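Local coordinates for protein formiminotetrahydrofolate cyclodeaminase (Thermotoga maritima, PDB 1O5H) that probably catalyses the cyclodeamination of 5-formiminotetrahydrofolate to 5,10-methenyltetrahydrofolate with release of ammonia, at residues M46-A51 against E76-A81; E134-A139 against E196-R201; N145-T150 against E207-S212; A153-H158 against R201-L206. One frame throughout, in Å; residues are numbered along the deposited sequence.

Contact 1 (M46-A51 against E76-A81); sequences MACALA and EAMEEA
With its CG turned beside the backbone N and opposite the carbonyl carbon, Met78 starts out toward Cys48, and two further bends (chi2 -51°, chi3 82°) fold the chain so that the selenium, with CB and CG behind it, does the touching, not the methyl. The residue is modelled as selenomethionine, and SE sits over the shallow surface between Cys48 and Ala51, one helical turn apart on 46-51. It lies 4.0 Å from CB of Cys48 and 4.1 Å from CB of Ala51. Lower on the same side chain, CB of Met78 rests 3.7 Å from the backbone O of Cys48, and CG is equally near that O.

Cys48 uses the same first torsion as Met78, its SG lying beside its own N. This carries the sulfur along the helix to Ala81, where SG meets CB at 3.9 Å. Cys48 is thus flanked by Met78 and Ala81, three residues apart on the facing helix. The axes of the two short segments run nearly antiparallel (168°) and approach to 8.9 Å, which the small alanine and cysteine side chains allow, with Met78 and Cys48 supplying most of the buried surface.

Leu131 of helix 107-141 packs on Met78, and Leu135 and Leu138 of that helix pack on Ala51, so a third helix covers the contact. On another side of helix 36-56, Met46 meets Met46 of the second subunit. Between the two segments the side-chain contacts are purely apolar, in a buried seam of this all-helical protein; cohesion here rests on shape and dispersion between Met78, Cys48 and the alanine methyls.

Contact 2 (E134-A139 against E196-R201); sequences ELEKLA and EGCYQR
A salt bridge from Glu136 to Arg201 carries this contact. Along helix 107-141, Leu135 heads in the same general direction but packs instead on Ala154 and Thr150 of helix 147-172. Next comes Glu136, with CG anti to the backbone N (chi1 -168°) and a chain extended beyond it, which delivers the carboxylate across the gap. OE1 accepts from NH2 of Arg201 at 3.0 Å, on its syn side though 27° out of the carboxylate plane. The one N-H of NE is shared, weakly, between OE1 (3.1 Å) and OE2 (3.0 Å). Because the carboxylate and guanidinium planes stand 49° apart, the pair is a twisted salt bridge, not a flat two-pronged one. Cys198 places SG 3.3 Å from OE1, and Gly197 O lies 3.4 Å above the centre of one guanidinium face. Replacing Glu136 by an alanine removes all three bonds and would probably leave the Arg201 charge without this mate and the guanidinium freer to turn. A turn later, Ala139 settles against Val202 and Met205. The salt bridge therefore joins helices 107-141 and 178-206 electrostatically at the edge of the bundle, where partial solvent access probably tempers its strength.

Contact 3 (N145-T150 against E207-S212); sequences NLASDT and EGIVWS
Ile209 reaches Ala147 and Ser148 from the short tail that follows helix 178-206. After Glu207, Gly208 offers its carbonyl O to three donors: Ser212 OG at 2.7 Å, Ser212 N at 3.0 Å and Trp211 N at 3.2 Å. The hydroxyl approaches well above the carbonyl plane, 58° out of it. These bonds close a tight turn around Ile209, which probably steadies it.

Ile209 points toward the start of helix 147-172 with CG1 between its backbone N and carbonyl carbon (chi1 71°), which spreads its two branches across the helix. CG2 meets Ala147 CB at 3.7 Å, and CD1 at the end of the other branch comes within 3.8 Å of the same CB. CD1 also lies over the backbone of Ser148, with CB of that serine 4.0 Å away, so the isoleucine lies against the first turn, just past the N-cap residue Leu146.

Val210 turns elsewhere and packs on Leu169 of the second subunit. Trp211 folds back on its own tail, one face of its ring over Gly208 CA, which stands 3.7 Å above the plane near the rim. Ser212 closes the turn with its hydroxyl, while its backbone O accepts a hydrogen bond from Lys173 of the second subunit.

The contact thus seats the C-terminal tail on the beginning of helix 147-172 near the dimer interface. Across the two segments it is a small apolar touch at the surface, one isoleucine against an alanine methyl and the backbone of a serine, and the polar bonds that shape the tail lie within the tail itself or run to the neighbouring subunit.

Contact 4 (A153-H158 against R201-L206); sequences AADLCH and RVKKML
Asp155 and Lys203 cross at about a right angle, the short acid coming in across the bent end of the lysine, while next to them Ala154 and Val202 point toward each other and touch. Both charged residues leave their helices obliquely to the facing segment, and only their ends converge. Lys203 owes this to bends at chi3 (89°) and chi4 (98°), which swing NZ back toward helix 147-172. The resulting ion pair is long, with NZ 3.9 Å from OD1 of Asp155.

A closer partner stands between them. The hydroxyl of Tyr199, one turn earlier on helix 178-206 than Lys203, forms a hydrogen bond with OD1 of Asp155 and a weak one with NZ of Lys203, so the tyrosine joins acid and base more directly than they join each other. Its ring is stacked with His158, one turn beyond Ala154 on helix 147-172.

The apolar half is simpler. Val202 has CG1 anti to its backbone N (chi1 172°), the branch that extends to Ala154 and touches its CB at 4.0 Å. The CA atoms of this pair are 7.2 Å apart, a spacing that the alanine methyl and the one valine methyl bridge between them.

Further along, Leu206 continues the apolar seam onto Thr150 and Leu151, and Gln162 of the second subunit packs on both Asp155 and Lys203. The interface thus pairs a small apolar touch with a buried carboxylate served mainly by a phenol; the lysine is probably a more distant electrostatic partner that offsets part of the negative charge.

From the N terminus, contact 1 comes first and closes a short loop between helices 36-56 and 68-100 before any other opens. The other first segments follow in the order 134-139, 145-150 and 153-158, on helices 107-141 and 147-172, and all return to the chain's C-terminal part. Contact 2 crosses contact 3 and contact 4, whereas contact 4 is nested inside the loop that contact 3 closes with the tail after helix 178-206. Arg201, which acts in contact 2, also begins the second segment of contact 4 (centres about 6 Å apart). Ala51 against Leu135 and Leu138, and Ala47 against Leu156, tie contact 1 and helix 36-56 to helices 107-141 and 147-172.

Contact 1 (M46-A51 against E76-A81)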
loop_
_atom_site.group_PDB
_atom_site.type_symbol
_atom_site.label_atom_id
_atom_site.label_comp_id
_atom_site.label_asym_id
_atom_site.label_seq_id
_atom_site.Cartn_x
_atom_site.Cartn_y
_atom_site.Cartn_z
HETATM N N MSE A 46 -7.500 2.585 -1.590
HETATM C CA MSE A 46 -7.192 2.057 -2.900
HETATM C C MSE A 46 -7.356 0.550 -2.937
HETATM O O MSE A 46 -7.791 -0.003 -3.956
HETATM C CB MSE A 46 -5.781 2.443 -3.307
HETATM C CG MSE A 46 -5.665 3.897 -3.699
HETATM SE SE MSE A 46 -3.804 4.384 -3.923
HETATM C CE MSE A 46 -3.206 3.859 -2.270
ATOM N N ALA A 47 -7.017 -0.125 -1.840
ATOM C CA ALA A 47 -7.216 -1.573 -1.789
ATOM C C ALA A 47 -8.688 -1.922 -1.916
ATOM O O ALA A 47 -9.043 -2.868 -2.628
ATOM C CB ALA A 47 -6.657 -2.158 -0.537
ATOM N N CYS A 48 -9.541 -1.149 -1.243
ATOM C CA CYS A 48 -10.986 -1.331 -1.339
ATOM C C CYS A 48 -11.447 -1.130 -2.775
ATOM O O CYS A 48 -12.316 -1.862 -3.279
ATOM C CB CYS A 48 -11.736 -0.397 -0.390
ATOM S SG CYS A 48 -11.485 -0.776 1.376
ATOM N N ALA A 49 -10.850 -0.168 -3.461
ATOM C CA ALA A 49 -11.176 0.028 -4.862
ATOM C C ALA A 49 -10.867 -1.193 -5.720
ATOM O O ALA A 49 -11.656 -1.540 -6.590
ATOM C CB ALA A 49 -10.498 1.256 -5.416
ATOM N N LEU A 50 -9.746 -1.868 -5.489
ATOM C CA LEU A 50 -9.514 -3.094 -6.251
ATOM C C LEU A 50 -10.614 -4.110 -5.947
ATOM O O LEU A 50 -11.170 -4.726 -6.857
ATOM C CB LEU A 50 -8.143 -3.674 -5.978
ATOM C CG LEU A 50 -6.981 -2.786 -6.421
ATOM C CD1 LEU A 50 -5.755 -3.151 -5.619
ATOM C CD2 LEU A 50 -6.696 -2.901 -7.913
ATOM N N ALA A 51 -10.968 -4.266 -4.673
ATOM C CA ALA A 51 -11.993 -5.235 -4.335
ATOM C C ALA A 51 -13.278 -4.855 -5.037
ATOM O O ALA A 51 -13.993 -5.718 -5.552
ATOM C CB ALA A 51 -12.205 -5.288 -2.874
ATOM N N GLU A 76 -21.216 -1.891 -2.911
ATOM C CA GLU A 76 -21.773 -0.908 -1.986
ATOM C C GLU A 76 -20.920 -0.769 -0.726
ATOM O O GLU A 76 -20.670 0.350 -0.280
ATOM C CB GLU A 76 -23.246 -1.240 -1.664
ATOM C CG GLU A 76 -23.789 -0.672 -0.355
ATOM C CD GLU A 76 -24.223 0.779 -0.446
ATOM O OE1 GLU A 76 -25.453 1.021 -0.567
ATOM O OE2 GLU A 76 -23.340 1.669 -0.386
ATOM N N ALA A 77 -20.459 -1.890 -0.174
ATOM C CA ALA A 77 -19.597 -1.863 1.018
ATOM C C ALA A 77 -18.229 -1.217 0.761
ATOM O O ALA A 77 -17.695 -0.491 1.607
ATOM C CB ALA A 77 -19.423 -3.260 1.603
HETATM N N MSE A 78 -17.666 -1.485 -0.409
HETATM C CA MSE A 78 -16.375 -0.925 -0.756
HETATM C C MSE A 78 -16.499 0.560 -1.044
HETATM O O MSE A 78 -15.551 1.326 -0.891
HETATM C CB MSE A 78 -15.769 -1.668 -1.940
HETATM C CG MSE A 78 -15.424 -3.118 -1.632
HETATM SE SE MSE A 78 -14.329 -3.353 -0.004
HETATM C CE MSE A 78 -15.660 -3.289 1.443
ATOM N N GLU A 79 -17.681 0.967 -1.461
ATOM C CA GLU A 79 -17.935 2.371 -1.663
ATOM C C GLU A 79 -17.929 3.081 -0.320
ATOM O O GLU A 79 -17.330 4.152 -0.168
ATOM C CB GLU A 79 -19.268 2.564 -2.378
ATOM C CG GLU A 79 -19.193 2.347 -3.885
ATOM C CD GLU A 79 -18.352 3.402 -4.592
ATOM O OE1 GLU A 79 -17.951 4.402 -3.944
ATOM O OE2 GLU A 79 -18.093 3.236 -5.800
ATOM N N GLU A 80 -18.591 2.462 0.657
ATOM C CA GLU A 80 -18.770 3.056 1.976
ATOM C C GLU A 80 -17.455 2.985 2.748
ATOM O O GLU A 80 -17.156 3.876 3.553
ATOM C CB GLU A 80 -19.918 2.382 2.740
ATOM N N ALA A 81 -16.657 1.948 2.493
ATOM C CA ALA A 81 -15.376 1.811 3.186
ATOM C C ALA A 81 -14.388 2.902 2.772
ATOM O O ALA A 81 -13.654 3.434 3.594
ATOM C CB ALA A 81 -14.792 0.470 2.960
#

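Contact 2 (E134-A139 against E196-R201)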
loop_
_atom_site.group_PDB
_atom_site.type_symbol
_atom_site.label_atom_id
_atom_site.label_comp_id
_atom_site.label_asym_id
_atom_site.label_seq_id
_atom_site.Cartn_x
_atom_site.Cartn_y
_atom_site.Cartn_z
ATOM N N GLU A 134 -14.060 -9.514 2.681
ATOM C CA GLU A 134 -14.607 -9.425 1.341
ATOM C C GLU A 134 -13.658 -10.019 0.317
ATOM O O GLU A 134 -14.092 -10.654 -0.662
ATOM C CB GLU A 134 -14.946 -7.990 0.966
ATOM C CG GLU A 134 -15.903 -7.268 1.917
ATOM C CD GLU A 134 -17.316 -7.826 1.946
ATOM O OE1 GLU A 134 -17.521 -9.042 1.764
ATOM O OE2 GLU A 134 -18.245 -7.035 2.182
ATOM N N LEU A 135 -12.361 -9.823 0.546
ATOM C CA LEU A 135 -11.353 -10.365 -0.345
ATOM C C LEU A 135 -11.428 -11.848 -0.250
ATOM O O LEU A 135 -11.272 -12.522 -1.253
ATOM C CB LEU A 135 -9.957 -9.860 -0.008
ATOM C CG LEU A 135 -9.727 -8.388 -0.371
ATOM C CD1 LEU A 135 -8.334 -7.933 -0.103
ATOM C CD2 LEU A 135 -10.038 -8.151 -1.829
ATOM N N GLU A 136 -11.735 -12.387 0.925
ATOM C CA GLU A 136 -11.918 -13.837 0.975
ATOM C C GLU A 136 -13.119 -14.287 0.115
ATOM O O GLU A 136 -13.032 -15.269 -0.644
ATOM C CB GLU A 136 -12.037 -14.358 2.391
ATOM C CG GLU A 136 -11.926 -15.860 2.423
ATOM C CD GLU A 136 -12.002 -16.439 3.811
ATOM O OE1 GLU A 136 -11.752 -15.725 4.810
ATOM O OE2 GLU A 136 -12.298 -17.647 3.893
ATOM N N LYS A 137 -14.230 -13.565 0.209
ATOM C CA LYS A 137 -15.376 -13.889 -0.629
ATOM C C LYS A 137 -15.007 -13.728 -2.091
ATOM O O LYS A 137 -15.322 -14.594 -2.900
ATOM C CB LYS A 137 -16.609 -13.071 -0.245
ATOM C CG LYS A 137 -17.296 -13.626 1.004
ATOM C CD LYS A 137 -18.257 -12.644 1.673
ATOM C CE LYS A 137 -18.748 -13.217 2.991
ATOM N NZ LYS A 137 -20.063 -12.659 3.393
ATOM N N LEU A 138 -14.284 -12.663 -2.432
ATOM C CA LEU A 138 -13.908 -12.469 -3.829
ATOM C C LEU A 138 -12.952 -13.564 -4.356
ATOM O O LEU A 138 -13.115 -14.067 -5.463
ATOM C CB LEU A 138 -13.306 -11.088 -4.025
ATOM C CG LEU A 138 -14.263 -9.916 -3.827
ATOM C CD1 LEU A 138 -13.506 -8.624 -3.891
ATOM C CD2 LEU A 138 -15.372 -9.901 -4.853
ATOM N N ALA A 139 -11.958 -13.941 -3.555
ATOM C CA ALA A 139 -11.082 -15.031 -3.933
ATOM C C ALA A 139 -11.890 -16.242 -4.329
ATOM O O ALA A 139 -11.521 -16.955 -5.267
ATOM C CB ALA A 139 -10.162 -15.397 -2.794
ATOM N N GLU A 196 -5.157 -11.725 9.492
ATOM C CA GLU A 196 -4.171 -12.737 9.103
ATOM C C GLU A 196 -4.822 -13.936 8.463
ATOM O O GLU A 196 -4.363 -14.393 7.412
ATOM C CB GLU A 196 -3.400 -13.256 10.310
ATOM C CG GLU A 196 -2.102 -12.527 10.599
ATOM C CD GLU A 196 -1.259 -12.338 9.351
ATOM O OE1 GLU A 196 -0.871 -13.359 8.715
ATOM O OE2 GLU A 196 -0.996 -11.157 9.004
ATOM N N GLY A 197 -5.886 -14.437 9.107
ATOM C CA GLY A 197 -6.552 -15.626 8.656
ATOM C C GLY A 197 -7.054 -15.462 7.255
ATOM O O GLY A 197 -6.651 -16.221 6.374
ATOM N N CYS A 198 -7.933 -14.475 7.044
ATOM C CA CYS A 198 -8.413 -14.174 5.699
ATOM C C CYS A 198 -7.244 -14.038 4.718
ATOM O O CYS A 198 -7.237 -14.611 3.643
ATOM C CB CYS A 198 -9.219 -12.885 5.712
ATOM S SG CYS A 198 -10.871 -13.039 6.448
ATOM N N TYR A 199 -6.237 -13.287 5.114
ATOM C CA TYR A 199 -5.112 -13.027 4.262
ATOM C C TYR A 199 -4.441 -14.304 3.769
ATOM O O TYR A 199 -4.225 -14.490 2.558
ATOM C CB TYR A 199 -4.093 -12.222 5.026
ATOM C CG TYR A 199 -2.868 -11.927 4.233
ATOM C CD1 TYR A 199 -2.972 -11.265 3.010
ATOM C CD2 TYR A 199 -1.594 -12.269 4.714
ATOM C CE1 TYR A 199 -1.840 -10.956 2.246
ATOM C CE2 TYR A 199 -0.457 -11.972 3.974
ATOM C CZ TYR A 199 -0.598 -11.314 2.730
ATOM O OH TYR A 199 0.484 -11.015 1.967
ATOM N N GLN A 200 -4.087 -15.160 4.715
ATOM C CA GLN A 200 -3.439 -16.411 4.409
ATOM C C GLN A 200 -4.342 -17.282 3.511
ATOM O O GLN A 200 -3.895 -17.779 2.468
ATOM C CB GLN A 200 -3.102 -17.118 5.708
ATOM C CG GLN A 200 -1.677 -17.618 5.775
ATOM C CD GLN A 200 -0.675 -16.494 5.910
ATOM O OE1 GLN A 200 0.065 -16.183 4.968
ATOM N NE2 GLN A 200 -0.656 -15.872 7.076
ATOM N N ARG A 201 -5.617 -17.438 3.889
ATOM C CA ARG A 201 -6.564 -18.156 3.042
ATOM C C ARG A 201 -6.580 -17.563 1.634
ATOM O O ARG A 201 -6.431 -18.295 0.677
ATOM C CB ARG A 201 -7.968 -18.232 3.662
ATOM C CG ARG A 201 -8.095 -19.274 4.763
ATOM C CD ARG A 201 -9.501 -19.440 5.290
ATOM N NE ARG A 201 -10.058 -18.174 5.785
ATOM C CZ ARG A 201 -9.816 -17.657 6.988
ATOM N NH1 ARG A 201 -9.013 -18.282 7.846
ATOM N NH2 ARG A 201 -10.380 -16.508 7.340
#

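Contact 3 (N145-T150 against E207-S212)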
loop_
_atom_site.group_PDB
_atom_site.type_symbol
_atom_site.label_atom_id
_atom_site.label_comp_id
_atom_site.label_asym_id
_atom_site.label_seq_id
_atom_site.Cartn_x
_atom_site.Cartn_y
_atom_site.Cartn_z
ATOM N N ASN A 145 -10.662 -14.287 -13.636
ATOM C CA ASN A 145 -9.643 -13.561 -14.388
ATOM C C ASN A 145 -9.205 -12.274 -13.723
ATOM O O ASN A 145 -8.506 -11.467 -14.330
ATOM C CB ASN A 145 -10.100 -13.208 -15.814
ATOM C CG ASN A 145 -10.923 -14.296 -16.470
ATOM O OD1 ASN A 145 -12.066 -14.048 -16.820
ATOM N ND2 ASN A 145 -10.352 -15.498 -16.646
ATOM N N LEU A 146 -9.625 -12.047 -12.495
ATOM C CA LEU A 146 -9.176 -10.855 -11.809
ATOM C C LEU A 146 -8.586 -11.258 -10.489
ATOM O O LEU A 146 -8.408 -10.427 -9.588
ATOM C CB LEU A 146 -10.314 -9.878 -11.633
ATOM C CG LEU A 146 -10.597 -9.006 -12.850
ATOM C CD1 LEU A 146 -11.607 -9.636 -13.747
ATOM C CD2 LEU A 146 -11.129 -7.658 -12.376
ATOM N N ALA A 147 -8.253 -12.545 -10.388
ATOM C CA ALA A 147 -7.654 -13.036 -9.177
ATOM C C ALA A 147 -6.449 -12.177 -8.824
ATOM O O ALA A 147 -6.313 -11.776 -7.667
ATOM C CB ALA A 147 -7.287 -14.450 -9.313
ATOM N N SER A 148 -5.620 -11.844 -9.815
ATOM C CA SER A 148 -4.468 -10.985 -9.580
ATOM C C SER A 148 -4.886 -9.740 -8.789
ATOM O O SER A 148 -4.276 -9.396 -7.775
ATOM C CB SER A 148 -3.809 -10.595 -10.895
ATOM O OG SER A 148 -4.361 -9.397 -11.385
ATOM N N ASP A 149 -5.956 -9.080 -9.222
ATOM C CA ASP A 149 -6.374 -7.864 -8.538
ATOM C C ASP A 149 -6.839 -8.118 -7.119
ATOM O O ASP A 149 -6.595 -7.320 -6.232
ATOM C CB ASP A 149 -7.427 -7.134 -9.330
ATOM C CG ASP A 149 -6.884 -6.561 -10.594
ATOM O OD1 ASP A 149 -5.750 -6.036 -10.558
ATOM O OD2 ASP A 149 -7.513 -6.586 -11.673
ATOM N N THR A 150 -7.497 -9.234 -6.895
ATOM C CA THR A 150 -7.839 -9.616 -5.540
ATOM C C THR A 150 -6.595 -9.806 -4.690
ATOM O O THR A 150 -6.531 -9.301 -3.565
ATOM C CB THR A 150 -8.620 -10.900 -5.574
ATOM O OG1 THR A 150 -9.822 -10.673 -6.327
ATOM C CG2 THR A 150 -9.089 -11.274 -4.167
ATOM N N GLU A 207 -2.702 -18.399 -4.839
ATOM C CA GLU A 207 -1.270 -18.357 -5.217
ATOM C C GLU A 207 -1.010 -18.916 -6.635
ATOM O O GLU A 207 -0.105 -18.462 -7.343
ATOM C CB GLU A 207 -0.354 -19.028 -4.163
ATOM C CG GLU A 207 -0.540 -20.546 -4.027
ATOM C CD GLU A 207 0.771 -21.336 -3.936
ATOM O OE1 GLU A 207 1.832 -20.832 -4.378
ATOM O OE2 GLU A 207 0.739 -22.492 -3.436
ATOM N N GLY A 208 -1.824 -19.877 -7.051
ATOM C CA GLY A 208 -1.596 -20.564 -8.311
ATOM C C GLY A 208 -1.784 -19.740 -9.575
ATOM O O GLY A 208 -1.385 -20.144 -10.670
ATOM N N ILE A 209 -2.392 -18.579 -9.452
ATOM C CA ILE A 209 -2.702 -17.839 -10.655
ATOM C C ILE A 209 -1.429 -17.319 -11.260
ATOM O O ILE A 209 -1.394 -16.884 -12.398
ATOM C CB ILE A 209 -3.607 -16.669 -10.338
ATOM C CG1 ILE A 209 -2.812 -15.607 -9.568
ATOM C CG2 ILE A 209 -4.818 -17.166 -9.568
ATOM C CD1 ILE A 209 -3.501 -14.271 -9.389
ATOM N N VAL A 210 -0.377 -17.357 -10.464
ATOM C CA VAL A 210 0.913 -16.802 -10.843
ATOM C C VAL A 210 1.619 -17.657 -11.923
ATOM O O VAL A 210 2.545 -17.204 -12.593
ATOM C CB VAL A 210 1.716 -16.510 -9.540
ATOM C CG1 VAL A 210 2.946 -17.378 -9.363
ATOM C CG2 VAL A 210 2.011 -15.037 -9.414
ATOM N N TRP A 211 1.139 -18.885 -12.111
ATOM C CA TRP A 211 1.721 -19.818 -13.088
ATOM C C TRP A 211 0.677 -20.541 -13.935
ATOM O O TRP A 211 1.001 -21.064 -14.995
ATOM C CB TRP A 211 2.627 -20.853 -12.413
ATOM C CG TRP A 211 1.932 -21.748 -11.423
ATOM C CD1 TRP A 211 1.060 -22.776 -11.692
ATOM C CD2 TRP A 211 2.079 -21.723 -10.003
ATOM N NE1 TRP A 211 0.645 -23.372 -10.523
ATOM C CE2 TRP A 211 1.261 -22.751 -9.469
ATOM C CE3 TRP A 211 2.820 -20.930 -9.112
ATOM C CZ2 TRP A 211 1.163 -23.001 -8.088
ATOM C CZ3 TRP A 211 2.720 -21.178 -7.734
ATOM C CH2 TRP A 211 1.896 -22.207 -7.243
ATOM N N SER A 212 -0.572 -20.586 -13.480
ATOM C CA SER A 212 -1.575 -21.311 -14.241
ATOM C C SER A 212 -2.437 -20.422 -15.126
ATOM O O SER A 212 -3.182 -19.592 -14.649
ATOM C CB SER A 212 -2.405 -22.241 -13.351
ATOM O OG SER A 212 -2.972 -21.510 -12.304
#

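Contact 4 (A153-H158 against R201-L206)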
loop_
_atom_site.group_PDB
_atom_site.type_symbol
_atom_site.label_atom_id
_atom_site.label_comp_id
_atom_site.label_asym_id
_atom_site.label_seq_id
_atom_site.Cartn_x
_atom_site.Cartn_y
_atom_site.Cartn_z
ATOM N N ALA A 153 -4.988 -6.771 -3.806
ATOM C CA ALA A 153 -5.709 -6.078 -2.759
ATOM C C ALA A 153 -5.448 -6.732 -1.409
ATOM O O ALA A 153 -5.336 -6.040 -0.399
ATOM C CB ALA A 153 -7.151 -6.000 -3.055
ATOM N N ALA A 154 -5.270 -8.047 -1.381
ATOM C CA ALA A 154 -4.942 -8.705 -0.116
ATOM C C ALA A 154 -3.576 -8.272 0.387
ATOM O O ALA A 154 -3.370 -7.982 1.585
ATOM C CB ALA A 154 -5.002 -10.178 -0.258
ATOM N N ASP A 155 -2.620 -8.205 -0.515
ATOM C CA ASP A 155 -1.320 -7.774 -0.075
ATOM C C ASP A 155 -1.377 -6.340 0.503
ATOM O O ASP A 155 -0.852 -6.088 1.595
ATOM C CB ASP A 155 -0.299 -7.974 -1.180
ATOM C CG ASP A 155 0.092 -9.444 -1.342
ATOM O OD1 ASP A 155 0.364 -10.091 -0.318
ATOM O OD2 ASP A 155 0.181 -10.043 -2.442
ATOM N N LEU A 156 -2.062 -5.422 -0.177
ATOM C CA LEU A 156 -2.142 -4.058 0.338
ATOM C C LEU A 156 -2.899 -4.035 1.656
ATOM O O LEU A 156 -2.434 -3.445 2.624
ATOM C CB LEU A 156 -2.814 -3.137 -0.665
ATOM C CG LEU A 156 -2.122 -3.083 -2.017
ATOM C CD1 LEU A 156 -2.939 -2.213 -2.935
ATOM C CD2 LEU A 156 -0.709 -2.560 -1.874
ATOM N N CYS A 157 -4.043 -4.714 1.688
ATOM C CA CYS A 157 -4.808 -4.863 2.906
ATOM C C CYS A 157 -3.901 -5.220 4.099
ATOM O O CYS A 157 -3.808 -4.481 5.091
ATOM C CB CYS A 157 -5.861 -5.935 2.711
ATOM S SG CYS A 157 -6.904 -6.170 4.154
ATOM N N HIS A 158 -3.203 -6.334 3.973
ATOM C CA HIS A 158 -2.296 -6.767 5.002
ATOM C C HIS A 158 -1.288 -5.681 5.416
ATOM O O HIS A 158 -1.062 -5.451 6.617
ATOM C CB HIS A 158 -1.575 -8.001 4.507
ATOM C CG HIS A 158 -0.638 -8.589 5.505
ATOM N ND1 HIS A 158 0.732 -8.482 5.390
ATOM C CD2 HIS A 158 -0.871 -9.293 6.637
ATOM C CE1 HIS A 158 1.307 -9.101 6.407
ATOM N NE2 HIS A 158 0.355 -9.605 7.176
ATOM N N ARG A 201 -5.617 -17.438 3.889
ATOM C CA ARG A 201 -6.564 -18.156 3.042
ATOM C C ARG A 201 -6.580 -17.563 1.634
ATOM O O ARG A 201 -6.431 -18.295 0.677
ATOM C CB ARG A 201 -7.968 -18.232 3.662
ATOM C CG ARG A 201 -8.095 -19.274 4.763
ATOM C CD ARG A 201 -9.501 -19.440 5.290
ATOM N NE ARG A 201 -10.058 -18.174 5.785
ATOM C CZ ARG A 201 -9.816 -17.657 6.988
ATOM N NH1 ARG A 201 -9.013 -18.282 7.846
ATOM N NH2 ARG A 201 -10.380 -16.508 7.340
ATOM N N VAL A 202 -6.721 -16.248 1.502
ATOM C CA VAL A 202 -6.761 -15.658 0.173
ATOM C C VAL A 202 -5.494 -16.005 -0.601
ATOM O O VAL A 202 -5.574 -16.594 -1.687
ATOM C CB VAL A 202 -6.944 -14.172 0.210
ATOM C CG1 VAL A 202 -6.782 -13.596 -1.206
ATOM C CG2 VAL A 202 -8.305 -13.844 0.800
ATOM N N LYS A 203 -4.326 -15.660 -0.054
ATOM C CA LYS A 203 -3.072 -16.162 -0.615
ATOM C C LYS A 203 -3.079 -17.684 -0.986
ATOM O O LYS A 203 -2.741 -18.047 -2.100
ATOM C CB LYS A 203 -1.918 -15.825 0.301
ATOM C CG LYS A 203 -1.237 -14.499 -0.051
ATOM C CD LYS A 203 -0.276 -14.083 1.035
ATOM C CE LYS A 203 1.133 -14.618 0.851
ATOM N NZ LYS A 203 2.015 -13.580 0.216
ATOM N N LYS A 204 -3.493 -18.557 -0.074
ATOM C CA LYS A 204 -3.441 -19.985 -0.333
ATOM C C LYS A 204 -4.345 -20.314 -1.521
ATOM O O LYS A 204 -3.889 -20.904 -2.483
ATOM C CB LYS A 204 -3.828 -20.762 0.936
ATOM C CG LYS A 204 -3.461 -22.252 0.960
HETATM N N MSE A 205 -5.606 -19.893 -1.465
HETATM C CA MSE A 205 -6.541 -20.003 -2.581
HETATM C C MSE A 205 -6.038 -19.433 -3.919
HETATM O O MSE A 205 -6.239 -20.018 -4.955
HETATM C CB MSE A 205 -7.819 -19.297 -2.199
HETATM C CG MSE A 205 -9.103 -20.007 -2.570
HETATM SE SE MSE A 205 -10.490 -18.989 -1.662
HETATM C CE MSE A 205 -9.859 -19.173 0.317
ATOM N N LEU A 206 -5.353 -18.305 -3.901
ATOM C CA LEU A 206 -5.024 -17.654 -5.146
ATOM C C LEU A 206 -3.584 -17.782 -5.615
ATOM O O LEU A 206 -3.260 -17.319 -6.702
ATOM C CB LEU A 206 -5.389 -16.174 -5.060
ATOM C CG LEU A 206 -6.867 -15.833 -4.951
ATOM C CD1 LEU A 206 -7.076 -14.389 -5.296
ATOM C CD2 LEU A 206 -7.649 -16.716 -5.883
#